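Local coordinates for protein phage terminase large subunit (Thermus phage P7426, PDB 7KS4) that probably drives ATP-powered packaging of viral DNA into empty capsids and cuts the genome, the piece described here being its N-terminal ATPase domain, at residues A[35-40]-A[170-175]; A[133-136]-A[142-145]; A[151-154]-A[158-161]; A[162-167]-A[177-182]; A[194-199]-A[205-210]. All blocks are in the same frame, centred on the assembly; numbering follows the deposited sequence.

Contact 1: residues A[35-40]-A[170-175]; sequences AKRRVA and PTLSVR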
# COMPACT_ATOMS: atom_id res chain seq x y z
N ALA A 35 -1.69 3.70 -12.51
CA ALA A 35 -2.50 2.50 -12.69
C ALA A 35 -3.46 2.31 -11.52
O ALA A 35 -3.11 2.53 -10.35
CB ALA A 35 -1.60 1.27 -12.82
N LYS A 36 -4.69 1.90 -11.83
CA LYS A 36 -5.68 1.66 -10.79
C LYS A 36 -5.38 0.39 -10.00
O LYS A 36 -5.90 0.23 -8.89
CB LYS A 36 -7.08 1.59 -11.40
CG LYS A 36 -7.49 2.88 -12.08
CD LYS A 36 -8.74 3.48 -11.47
CE LYS A 36 -8.99 4.89 -11.98
NZ LYS A 36 -9.03 4.96 -13.47
N ARG A 37 -4.54 -0.50 -10.53
CA ARG A 37 -4.10 -1.71 -9.84
C ARG A 37 -2.58 -1.71 -9.89
O ARG A 37 -1.99 -2.05 -10.92
CB ARG A 37 -4.67 -2.98 -10.46
CG ARG A 37 -6.19 -2.99 -10.57
CD ARG A 37 -6.86 -3.19 -9.21
NE ARG A 37 -8.32 -3.18 -9.36
CZ ARG A 37 -9.10 -2.12 -9.16
NH1 ARG A 37 -8.59 -0.96 -8.78
NH2 ARG A 37 -10.42 -2.23 -9.33
N ARG A 38 -1.96 -1.31 -8.79
CA ARG A 38 -0.51 -1.35 -8.65
C ARG A 38 -0.14 -2.53 -7.76
O ARG A 38 -0.63 -2.64 -6.63
CB ARG A 38 -0.00 -0.04 -8.05
CG ARG A 38 -0.10 1.15 -8.99
CD ARG A 38 0.27 2.45 -8.29
NE ARG A 38 -0.73 2.89 -7.32
CZ ARG A 38 -0.60 3.94 -6.52
NH1 ARG A 38 0.52 4.66 -6.53
NH2 ARG A 38 -1.57 4.26 -5.68
N VAL A 39 0.73 -3.40 -8.27
CA VAL A 39 1.11 -4.63 -7.60
C VAL A 39 2.62 -4.57 -7.41
O VAL A 39 3.38 -4.56 -8.39
CB VAL A 39 0.70 -5.87 -8.41
CG1 VAL A 39 0.92 -7.14 -7.60
CG2 VAL A 39 -0.75 -5.78 -8.86
N ALA A 40 3.07 -4.55 -6.16
CA ALA A 40 4.50 -4.46 -5.85
C ALA A 40 4.93 -5.74 -5.15
O ALA A 40 4.51 -6.02 -4.02
CB ALA A 40 4.80 -3.24 -4.98
N PRO A 170 -15.36 -5.47 -5.23
CA PRO A 170 -16.67 -4.93 -5.64
C PRO A 170 -16.88 -3.48 -5.23
O PRO A 170 -17.35 -2.68 -6.04
CB PRO A 170 -17.68 -5.87 -4.95
CG PRO A 170 -16.90 -7.13 -4.68
CD PRO A 170 -15.50 -6.67 -4.38
N THR A 171 -16.53 -3.13 -3.99
CA THR A 171 -16.72 -1.76 -3.52
C THR A 171 -15.83 -0.78 -4.28
O THR A 171 -16.26 0.33 -4.61
CB THR A 171 -16.44 -1.67 -2.02
OG1 THR A 171 -15.04 -1.87 -1.79
CG2 THR A 171 -17.24 -2.72 -1.26
N LEU A 172 -14.59 -1.18 -4.57
CA LEU A 172 -13.68 -0.32 -5.32
C LEU A 172 -14.26 0.04 -6.69
O LEU A 172 -14.26 1.20 -7.09
CB LEU A 172 -12.34 -1.01 -5.52
CG LEU A 172 -11.17 -0.78 -4.57
CD1 LEU A 172 -9.97 -1.40 -5.26
CD2 LEU A 172 -10.93 0.69 -4.25
N SER A 173 -14.71 -0.97 -7.44
CA SER A 173 -15.17 -0.73 -8.80
C SER A 173 -16.30 0.30 -8.83
O SER A 173 -16.49 0.97 -9.85
CB SER A 173 -15.63 -2.04 -9.43
OG SER A 173 -14.63 -3.03 -9.29
N VAL A 174 -17.04 0.44 -7.73
CA VAL A 174 -18.13 1.41 -7.67
C VAL A 174 -17.61 2.81 -7.97
O VAL A 174 -18.02 3.45 -8.95
CB VAL A 174 -18.81 1.36 -6.29
CG1 VAL A 174 -19.83 2.48 -6.14
CG2 VAL A 174 -19.45 0.03 -6.09
N ARG A 175 -16.74 3.33 -7.11
CA ARG A 175 -16.17 4.65 -7.28
C ARG A 175 -14.93 4.65 -8.16
O ARG A 175 -14.20 5.64 -8.18
CB ARG A 175 -15.83 5.26 -5.92
CG ARG A 175 -16.90 6.19 -5.38
CD ARG A 175 -16.88 6.24 -3.86
NE ARG A 175 -16.93 7.60 -3.36
CZ ARG A 175 -16.74 7.93 -2.08
NH1 ARG A 175 -16.48 7.00 -1.18
NH2 ARG A 175 -16.81 9.21 -1.71
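R37 and L172 meet in a small, mixed polar-apolar packing contact between the start of strand 37-42 and the last turns of helix 161-175, which crosses one side of the central sheet. The two side chains approach from opposite directions, and the buried area is modest, 91 Å² summed over both sides. Methyl CD1 of L172 lies over one face of the R37 guanidinium, displaced toward its rim, with NH1 of R37 as its closest atom at 3.8 Å. The arginine bends at chi2 (-73°), and this bend lets NH1 of R37 donate to O of K36 at 2.9 Å. That carbonyl is approached from well above its plane, while the oxygen stays close to the plane of the guanidinium. NH1 of R37 also donates to O of G177, so two backbone oxygens fix the rotation of the group that the leucine covers. At the guanidinium edge, OG of S173 is 4.3 Å from NH2 of R37; the S173 hydroxyl hydrogen-bonds instead with O of E169 in its own helix. The helix flanks a parallel sheet whose strand 37-42 leads into the P-loop, as in the alpha/beta core of P-loop ATPases.

Contact 2: residues A[133-136]-A[142-145]; sequences RGKS and NLRG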
# COMPACT_ATOMS: atom_id res chain seq x y z
N ARG A 133 -9.19 3.43 7.51
CA ARG A 133 -9.33 2.38 8.51
C ARG A 133 -8.33 1.27 8.27
O ARG A 133 -7.96 0.98 7.13
CB ARG A 133 -10.72 1.77 8.51
CG ARG A 133 -11.80 2.65 9.07
CD ARG A 133 -12.66 1.87 10.05
NE ARG A 133 -14.03 2.36 10.07
CZ ARG A 133 -14.93 1.98 10.96
NH1 ARG A 133 -16.16 2.48 10.90
NH2 ARG A 133 -14.61 1.12 11.91
N GLY A 134 -7.90 0.65 9.37
CA GLY A 134 -7.15 -0.59 9.30
C GLY A 134 -8.09 -1.78 9.42
O GLY A 134 -9.04 -1.75 10.20
N LYS A 135 -7.80 -2.81 8.64
CA LYS A 135 -8.63 -4.01 8.60
C LYS A 135 -7.73 -5.24 8.58
O LYS A 135 -6.57 -5.18 8.16
CB LYS A 135 -9.55 -4.03 7.38
CG LYS A 135 -10.63 -2.95 7.40
CD LYS A 135 -11.61 -3.18 8.53
CE LYS A 135 -12.76 -2.20 8.49
NZ LYS A 135 -13.67 -2.39 9.66
N SER A 136 -8.29 -6.36 9.03
CA SER A 136 -7.58 -7.62 9.18
C SER A 136 -8.27 -8.71 8.38
O SER A 136 -9.50 -8.86 8.46
CB SER A 136 -7.51 -8.04 10.65
OG SER A 136 -7.24 -9.42 10.77
N ASN A 142 -15.57 -8.22 10.38
CA ASN A 142 -15.46 -6.76 10.34
C ASN A 142 -15.24 -6.22 8.93
O ASN A 142 -14.99 -5.02 8.78
CB ASN A 142 -14.33 -6.30 11.26
CG ASN A 142 -14.69 -6.41 12.73
OD1 ASN A 142 -15.86 -6.32 13.10
ND2 ASN A 142 -13.69 -6.61 13.57
N LEU A 143 -15.34 -7.06 7.91
CA LEU A 143 -15.29 -6.61 6.52
C LEU A 143 -16.73 -6.47 6.04
O LEU A 143 -17.31 -7.38 5.45
CB LEU A 143 -14.49 -7.57 5.65
CG LEU A 143 -13.01 -7.72 6.03
CD1 LEU A 143 -12.33 -8.74 5.14
CD2 LEU A 143 -12.28 -6.38 5.95
N ARG A 144 -17.32 -5.31 6.32
CA ARG A 144 -18.65 -4.95 5.86
C ARG A 144 -18.60 -3.51 5.38
O ARG A 144 -17.82 -2.70 5.90
CB ARG A 144 -19.71 -5.13 6.96
CG ARG A 144 -19.50 -6.39 7.81
CD ARG A 144 -20.75 -6.82 8.57
NE ARG A 144 -21.21 -5.82 9.54
CZ ARG A 144 -22.38 -5.20 9.50
NH1 ARG A 144 -23.27 -5.46 8.55
NH2 ARG A 144 -22.68 -4.31 10.44
N GLY A 145 -19.42 -3.19 4.38
CA GLY A 145 -19.22 -1.95 3.65
C GLY A 145 -18.09 -2.20 2.68
O GLY A 145 -17.74 -3.37 2.48
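N142 opens the contact with its backbone, meeting K135 of strand 126-136: O of N142 accepts a hydrogen bond from NZ of K135 at 3.1 Å. The ammonium nitrogen is tilted only 16° from the carbonyl plane, and the C=O...N angle of 152° puts it fairly near the extension of the carbonyl bond. K135 reaches it by bending at chi2 (-65°) and then running extended through CD and CE. The same carbonyl receives a weak, 3.4 Å bond from N of R144, while the N142 side chain turns to another partner, its ND2 donating to OH of Y75. L143 provides the apolar half. Its side chain slides past that of K135 in the opposite direction, so that CD2 of L143 rests 3.9 Å from CB of K135, at the base of the lysine rather than its tip. The other branch, CD1 of L143, passes 4.4 Å from O of S136. The loop folds back over the central sheet, where strand 126-136 adjoins W69-bearing strand 67-72; the nearest side-chain atoms of K135 and D154 are about 10 Å apart. The lysine is treated in two parts, methylenes against a leucine and ammonium against a carbonyl oxygen, with W69 adding a cation-pi contact. For a buried residue, this implies that a carbonyl dipole and an aromatic ring probably offset part of the cost of desolvating the charge.

Contact 3: residues A[151-154]-A[158-161]; sequences VILD and MIPF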
# COMPACT_ATOMS: atom_id res chain seq x y z
N VAL A 151 -7.58 1.41 -1.60
CA VAL A 151 -7.31 0.34 -0.65
C VAL A 151 -5.86 -0.07 -0.79
O VAL A 151 -5.29 -0.06 -1.89
CB VAL A 151 -8.24 -0.87 -0.86
CG1 VAL A 151 -8.02 -1.49 -2.24
CG2 VAL A 151 -8.03 -1.90 0.23
N ILE A 152 -5.25 -0.39 0.35
CA ILE A 152 -3.90 -0.95 0.40
C ILE A 152 -4.00 -2.35 0.98
O ILE A 152 -4.59 -2.54 2.06
CB ILE A 152 -2.96 -0.08 1.25
CG1 ILE A 152 -2.87 1.33 0.66
CG2 ILE A 152 -1.58 -0.73 1.35
CD1 ILE A 152 -2.55 2.41 1.69
N LEU A 153 -3.45 -3.33 0.27
CA LEU A 153 -3.33 -4.69 0.77
C LEU A 153 -1.87 -4.91 1.12
O LEU A 153 -1.01 -4.90 0.23
CB LEU A 153 -3.81 -5.73 -0.26
CG LEU A 153 -5.31 -5.99 -0.32
CD1 LEU A 153 -6.04 -4.80 -0.89
CD2 LEU A 153 -5.60 -7.24 -1.14
N ASP A 154 -1.60 -5.10 2.40
CA ASP A 154 -0.25 -5.34 2.89
C ASP A 154 -0.06 -6.83 3.10
O ASP A 154 -0.97 -7.53 3.56
CB ASP A 154 -0.01 -4.58 4.19
CG ASP A 154 1.45 -4.56 4.60
OD1 ASP A 154 2.33 -4.70 3.72
OD2 ASP A 154 1.72 -4.41 5.81
N MET A 158 -0.36 -13.31 1.47
CA MET A 158 -0.85 -14.07 2.61
C MET A 158 -2.33 -13.83 2.89
O MET A 158 -2.88 -14.44 3.82
CB MET A 158 -0.03 -13.73 3.86
CG MET A 158 1.38 -14.31 3.82
SD MET A 158 1.38 -16.11 3.89
CE MET A 158 0.98 -16.40 5.61
N ILE A 159 -3.00 -12.99 2.11
CA ILE A 159 -4.42 -12.73 2.26
C ILE A 159 -5.18 -13.65 1.31
O ILE A 159 -4.83 -13.70 0.13
CB ILE A 159 -4.75 -11.25 1.97
CG1 ILE A 159 -4.09 -10.34 3.02
CG2 ILE A 159 -6.26 -11.02 1.96
CD1 ILE A 159 -4.22 -8.86 2.73
N PRO A 160 -6.20 -14.37 1.77
CA PRO A 160 -6.96 -15.23 0.85
C PRO A 160 -7.58 -14.43 -0.29
O PRO A 160 -8.11 -13.34 -0.09
CB PRO A 160 -8.03 -15.85 1.75
CG PRO A 160 -7.49 -15.76 3.13
CD PRO A 160 -6.68 -14.49 3.16
N PHE A 161 -7.50 -14.99 -1.50
CA PHE A 161 -8.07 -14.31 -2.67
C PHE A 161 -9.51 -13.88 -2.43
O PHE A 161 -9.94 -12.84 -2.93
CB PHE A 161 -8.00 -15.20 -3.91
CG PHE A 161 -8.53 -14.54 -5.14
CD1 PHE A 161 -7.91 -13.41 -5.65
CD2 PHE A 161 -9.66 -15.02 -5.78
CE1 PHE A 161 -8.39 -12.78 -6.78
CE2 PHE A 161 -10.15 -14.40 -6.92
CZ PHE A 161 -9.51 -13.28 -7.42
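The backbone leaves strand 150-153, turns and runs back in roughly the opposite direction, with L153 and I159 the closest pair across the contact, their CA atoms 8.2 Å apart. I159 carries the contact through its far methyl. With CG1 set beside the backbone N (chi1 -65°) and chi2 extended at 173°, the side chain projects CD1 toward L153 and D154. There CD1 of I159 lies 3.6 Å from O of D154 and 4.3 Å from CG of L153, touching a carbonyl oxygen and an apolar branch point at once. L153 points toward the returning loop, whereas CB of D154 points away from it. OD2 of D154 accepts from NE2 of Q77, and the nearest atom of the D154 side chain is about 3 Å from the bound magnesium ion. I159 therefore packs against both the backbone and an apolar side chain of the predicted Walker B motif, while the carboxylate of D154 lies beside the metal. O of I159 accepts from NE1 of W190 in helix 190-197. Around this, strand 150-153 runs between parallel strands 67-72 and 178-183, L153 meets W164 of helix 161-175, and the loop leads directly into that helix.

Contact 4: residues A[162-167]-A[177-182]; sequences SVWSEA and GWALII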
# COMPACT_ATOMS: atom_id res chain seq x y z
N SER A 162 -10.26 -14.68 -1.66
CA SER A 162 -11.67 -14.39 -1.44
C SER A 162 -11.87 -13.04 -0.78
O SER A 162 -12.86 -12.34 -1.07
CB SER A 162 -12.30 -15.49 -0.58
OG SER A 162 -11.62 -15.62 0.65
N VAL A 163 -10.97 -12.64 0.12
CA VAL A 163 -11.06 -11.31 0.70
C VAL A 163 -11.04 -10.26 -0.41
O VAL A 163 -11.85 -9.32 -0.42
CB VAL A 163 -9.94 -11.09 1.73
CG1 VAL A 163 -10.02 -9.69 2.33
CG2 VAL A 163 -10.02 -12.14 2.84
N TRP A 164 -10.14 -10.41 -1.38
CA TRP A 164 -10.11 -9.49 -2.50
C TRP A 164 -11.37 -9.60 -3.35
O TRP A 164 -12.11 -8.63 -3.54
CB TRP A 164 -8.86 -9.73 -3.36
CG TRP A 164 -8.94 -8.98 -4.66
CD1 TRP A 164 -9.32 -9.48 -5.87
CD2 TRP A 164 -8.68 -7.59 -4.86
NE1 TRP A 164 -9.30 -8.50 -6.82
CE2 TRP A 164 -8.91 -7.32 -6.23
CE3 TRP A 164 -8.27 -6.54 -4.03
CZ2 TRP A 164 -8.74 -6.05 -6.77
CZ3 TRP A 164 -8.10 -5.29 -4.57
CH2 TRP A 164 -8.34 -5.05 -5.94
N SER A 165 -11.65 -10.81 -3.87
CA SER A 165 -12.69 -10.95 -4.89
C SER A 165 -14.06 -10.55 -4.35
O SER A 165 -14.87 -9.95 -5.07
CB SER A 165 -12.72 -12.38 -5.42
OG SER A 165 -13.08 -13.29 -4.40
N GLU A 166 -14.34 -10.89 -3.10
CA GLU A 166 -15.68 -10.73 -2.55
C GLU A 166 -15.84 -9.48 -1.69
O GLU A 166 -16.89 -8.84 -1.74
CB GLU A 166 -16.05 -11.97 -1.74
CG GLU A 166 -16.03 -13.27 -2.57
CD GLU A 166 -16.27 -14.51 -1.73
OE1 GLU A 166 -16.48 -14.38 -0.51
OE2 GLU A 166 -16.25 -15.63 -2.30
N ALA A 167 -14.82 -9.11 -0.92
CA ALA A 167 -14.98 -8.08 0.09
C ALA A 167 -14.32 -6.75 -0.25
O ALA A 167 -14.64 -5.75 0.40
CB ALA A 167 -14.42 -8.57 1.44
N GLY A 177 -12.22 3.16 -7.68
CA GLY A 177 -11.10 3.37 -6.78
C GLY A 177 -9.89 2.55 -7.16
O GLY A 177 -9.95 1.62 -7.96
N TRP A 178 -8.75 2.91 -6.56
CA TRP A 178 -7.49 2.26 -6.88
C TRP A 178 -7.05 1.36 -5.74
O TRP A 178 -7.49 1.48 -4.60
CB TRP A 178 -6.39 3.28 -7.20
CG TRP A 178 -6.04 4.32 -6.15
CD1 TRP A 178 -6.40 5.64 -6.17
CD2 TRP A 178 -5.21 4.15 -4.99
NE1 TRP A 178 -5.86 6.29 -5.09
CE2 TRP A 178 -5.12 5.40 -4.35
CE3 TRP A 178 -4.54 3.05 -4.43
CZ2 TRP A 178 -4.41 5.59 -3.17
CZ3 TRP A 178 -3.83 3.24 -3.27
CH2 TRP A 178 -3.76 4.50 -2.65
N ALA A 179 -6.19 0.41 -6.10
CA ALA A 179 -5.66 -0.56 -5.16
C ALA A 179 -4.16 -0.57 -5.30
O ALA A 179 -3.64 -0.59 -6.42
CB ALA A 179 -6.22 -1.96 -5.41
N LEU A 180 -3.47 -0.55 -4.16
CA LEU A 180 -2.04 -0.80 -4.07
C LEU A 180 -1.85 -2.12 -3.35
O LEU A 180 -2.14 -2.23 -2.15
CB LEU A 180 -1.34 0.35 -3.35
CG LEU A 180 0.15 0.20 -3.11
CD1 LEU A 180 0.93 -0.00 -4.41
CD2 LEU A 180 0.64 1.44 -2.36
N ILE A 181 -1.38 -3.13 -4.07
CA ILE A 181 -1.32 -4.51 -3.62
C ILE A 181 0.15 -4.86 -3.47
O ILE A 181 0.86 -5.01 -4.47
CB ILE A 181 -2.03 -5.45 -4.60
CG1 ILE A 181 -3.48 -4.97 -4.80
CG2 ILE A 181 -1.99 -6.90 -4.12
CD1 ILE A 181 -4.21 -5.67 -5.94
N ILE A 182 0.60 -5.01 -2.23
CA ILE A 182 2.02 -5.09 -1.92
C ILE A 182 2.27 -6.33 -1.08
O ILE A 182 1.48 -6.66 -0.18
CB ILE A 182 2.53 -3.82 -1.19
CG1 ILE A 182 1.80 -3.62 0.14
CG2 ILE A 182 2.31 -2.61 -2.07
CD1 ILE A 182 2.21 -2.36 0.90
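The helical turn that aims W164 at A179 and I181 is closed by a sound backbone bond, N of E166 to O of S162 at 2.9 Å. The next bond, N of A167 to O of V163, is 3.0 Å, in a stretch where the helix also widens to a pi-type turn. From this frame W164 extends toward strand 178-183 with CG opposite the backbone N (chi1 169°), which brings the outer end of its six-membered ring to the strand. Two neighbours meet that end differently. CB of A179 stands at the ring edge, near the plane, 3.8 Å from CH2 of W164. CD1 of I181 instead lies over one face, offset toward the rim and 4.1 Å from CZ3 of W164, its side chain crossing the indole at about a right angle. I181 and A179 alternate with L180 along the strand, so both project to the helix side of the sheet. F194 meets the indole edge-to-face and W190 lies nearly parallel to it, which puts W164 in an aromatic group formed with helix 190-197. The helix and strand belong to the beta-alpha-beta crossover 150-153, 161-175, 178-183. Across this buried interface the contact is wholly apolar, consistent with shape fit and dispersion holding W164 against this part of the sheet.

Contact 5: residues A[194-199]-A[205-210]; sequences FFLMGW and EGIPNS. With SO4 (sulfate ion), chain F.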
# COMPACT_ATOMS: atom_id res chain seq x y z
N PHE A 194 -1.90 -11.51 -10.26
CA PHE A 194 -2.09 -10.07 -10.36
C PHE A 194 -0.79 -9.38 -10.70
O PHE A 194 -0.77 -8.41 -11.48
CB PHE A 194 -2.66 -9.52 -9.05
CG PHE A 194 -4.16 -9.52 -9.01
CD1 PHE A 194 -4.88 -10.61 -9.48
CD2 PHE A 194 -4.86 -8.45 -8.49
CE1 PHE A 194 -6.26 -10.62 -9.44
CE2 PHE A 194 -6.24 -8.45 -8.45
CZ PHE A 194 -6.94 -9.54 -8.92
N PHE A 195 0.32 -9.84 -10.12
CA PHE A 195 1.62 -9.29 -10.47
C PHE A 195 1.86 -9.39 -11.97
O PHE A 195 2.25 -8.42 -12.62
CB PHE A 195 2.73 -10.02 -9.71
CG PHE A 195 4.10 -9.57 -10.08
CD1 PHE A 195 4.68 -8.49 -9.46
CD2 PHE A 195 4.79 -10.20 -11.10
CE1 PHE A 195 5.95 -8.06 -9.81
CE2 PHE A 195 6.05 -9.78 -11.46
CZ PHE A 195 6.63 -8.70 -10.82
N LEU A 196 1.63 -10.57 -12.54
CA LEU A 196 1.92 -10.78 -13.95
C LEU A 196 1.05 -9.90 -14.84
O LEU A 196 1.49 -9.48 -15.92
CB LEU A 196 1.73 -12.25 -14.30
CG LEU A 196 2.69 -12.87 -15.31
CD1 LEU A 196 4.13 -12.78 -14.84
CD2 LEU A 196 2.31 -14.33 -15.58
N MET A 197 -0.18 -9.60 -14.41
CA MET A 197 -1.06 -8.75 -15.20
C MET A 197 -0.45 -7.38 -15.45
O MET A 197 -0.82 -6.72 -16.43
CB MET A 197 -2.41 -8.60 -14.50
CG MET A 197 -3.26 -9.85 -14.53
SD MET A 197 -4.71 -9.73 -13.49
CE MET A 197 -5.21 -11.45 -13.49
N GLY A 198 0.44 -6.93 -14.58
CA GLY A 198 1.05 -5.63 -14.73
C GLY A 198 2.54 -5.66 -14.99
O GLY A 198 3.19 -4.60 -14.95
N TRP A 199 3.12 -6.83 -15.27
CA TRP A 199 4.57 -6.94 -15.35
C TRP A 199 5.02 -6.68 -16.78
O TRP A 199 4.75 -7.48 -17.68
CB TRP A 199 5.06 -8.30 -14.87
CG TRP A 199 6.55 -8.40 -15.03
CD1 TRP A 199 7.23 -9.23 -15.88
CD2 TRP A 199 7.54 -7.62 -14.35
NE1 TRP A 199 8.58 -9.02 -15.77
CE2 TRP A 199 8.80 -8.03 -14.83
CE3 TRP A 199 7.48 -6.62 -13.38
CZ2 TRP A 199 9.99 -7.48 -14.37
CZ3 TRP A 199 8.67 -6.06 -12.93
CH2 TRP A 199 9.91 -6.50 -13.42
N GLU A 205 14.66 -13.83 -13.88
CA GLU A 205 14.74 -15.01 -13.03
C GLU A 205 13.88 -14.82 -11.79
O GLU A 205 13.74 -13.71 -11.27
CB GLU A 205 16.19 -15.29 -12.64
CG GLU A 205 16.40 -16.56 -11.83
CD GLU A 205 17.86 -16.82 -11.50
OE1 GLU A 205 18.74 -16.26 -12.20
OE2 GLU A 205 18.13 -17.59 -10.55
N GLY A 206 13.29 -15.91 -11.32
CA GLY A 206 12.39 -15.87 -10.19
C GLY A 206 10.95 -15.56 -10.52
O GLY A 206 10.08 -15.73 -9.64
N ILE A 207 10.65 -15.14 -11.74
CA ILE A 207 9.28 -14.82 -12.15
C ILE A 207 8.88 -15.75 -13.30
O ILE A 207 9.14 -15.42 -14.47
CB ILE A 207 9.14 -13.35 -12.57
CG1 ILE A 207 9.61 -12.41 -11.46
CG2 ILE A 207 7.68 -13.05 -12.94
CD1 ILE A 207 9.67 -10.95 -11.89
N PRO A 208 8.25 -16.89 -13.04
CA PRO A 208 7.81 -17.75 -14.14
C PRO A 208 6.91 -17.00 -15.10
O PRO A 208 6.07 -16.20 -14.69
CB PRO A 208 7.05 -18.88 -13.43
CG PRO A 208 7.62 -18.92 -12.07
CD PRO A 208 7.97 -17.50 -11.73
N ASN A 209 7.11 -17.26 -16.40
CA ASN A 209 6.31 -16.69 -17.48
C ASN A 209 6.56 -15.20 -17.69
O ASN A 209 5.86 -14.58 -18.50
CB ASN A 209 4.81 -16.93 -17.28
CG ASN A 209 4.43 -18.38 -17.43
OD1 ASN A 209 3.52 -18.85 -16.59
ND2 ASN A 209 4.97 -19.08 -18.29
N SER A 210 7.53 -14.60 -17.00
CA SER A 210 7.93 -13.24 -17.35
C SER A 210 8.56 -13.23 -18.74
O SER A 210 9.23 -14.18 -19.16
CB SER A 210 8.93 -12.69 -16.33
OG SER A 210 10.06 -13.53 -16.18
S SO4 F . 6.03 -22.05 -17.59
O1 SO4 F . 5.94 -22.69 -16.28
O2 SO4 F . 6.87 -20.86 -17.50
O3 SO4 F . 6.61 -22.98 -18.56
O4 SO4 F . 4.69 -21.66 -18.04
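I207, in the loop before strand 219-224 that folds back on the end of helix 190-197, is the main bump: its CD1 pushes into the angle between F195 and W199. That methyl is 3.8 Å from CE2 of F195 and sits over one face of the W199 indole, 4.2 Å from CE2 of W199. F195 CZ lies over the same indole face, the two rings walling one hollow, and F195 also packs on strand 37-42. The complementary bump is L196, whose CD1 lies against one face of the type II turn 207-210. There CD1 of L196 is 3.9 Å from O of P208 and 4.0 Å from CG2 of I207, while its CD2 lies against CB of N209. A third fit brings CB of S210 obliquely to the indole, 3.7 Å from NE1 of W199, whose N-H is used by O of G202. Within the turn O of I207 accepts two bonds, from N and OG of S210, the latter at 2.7 Å and in the carbonyl plane, which would hold its shape. N209 donates through ND2 to a sulfate, probably from the crystallisation liquor. The chemistry implies an apolar interlock, with polar bonds kept within the turn or sent elsewhere.

Contacts 1, 3 and 4 cluster on one sheet, with centres 6 to 12 Å apart, and share neighbouring parallel strands 150-153, 178-183 and 37-42. Helix 161-175 enters contacts 1 and 4 and follows the loop of contact 3. Along the chain contacts 2 and 3 are nested inside the span closed by contact 1, contact 4 crosses it, and contact 5 comes last. Contact 2 meets the helix through L143 and V163; contact 5 meets contact 4 through F194 and I181, yet the centres of contacts 2 and 5 are 29 Å apart. The predicted Walker B strand is thereby tied to its neighbouring strands and to helix 161-175 within the ATPase domain.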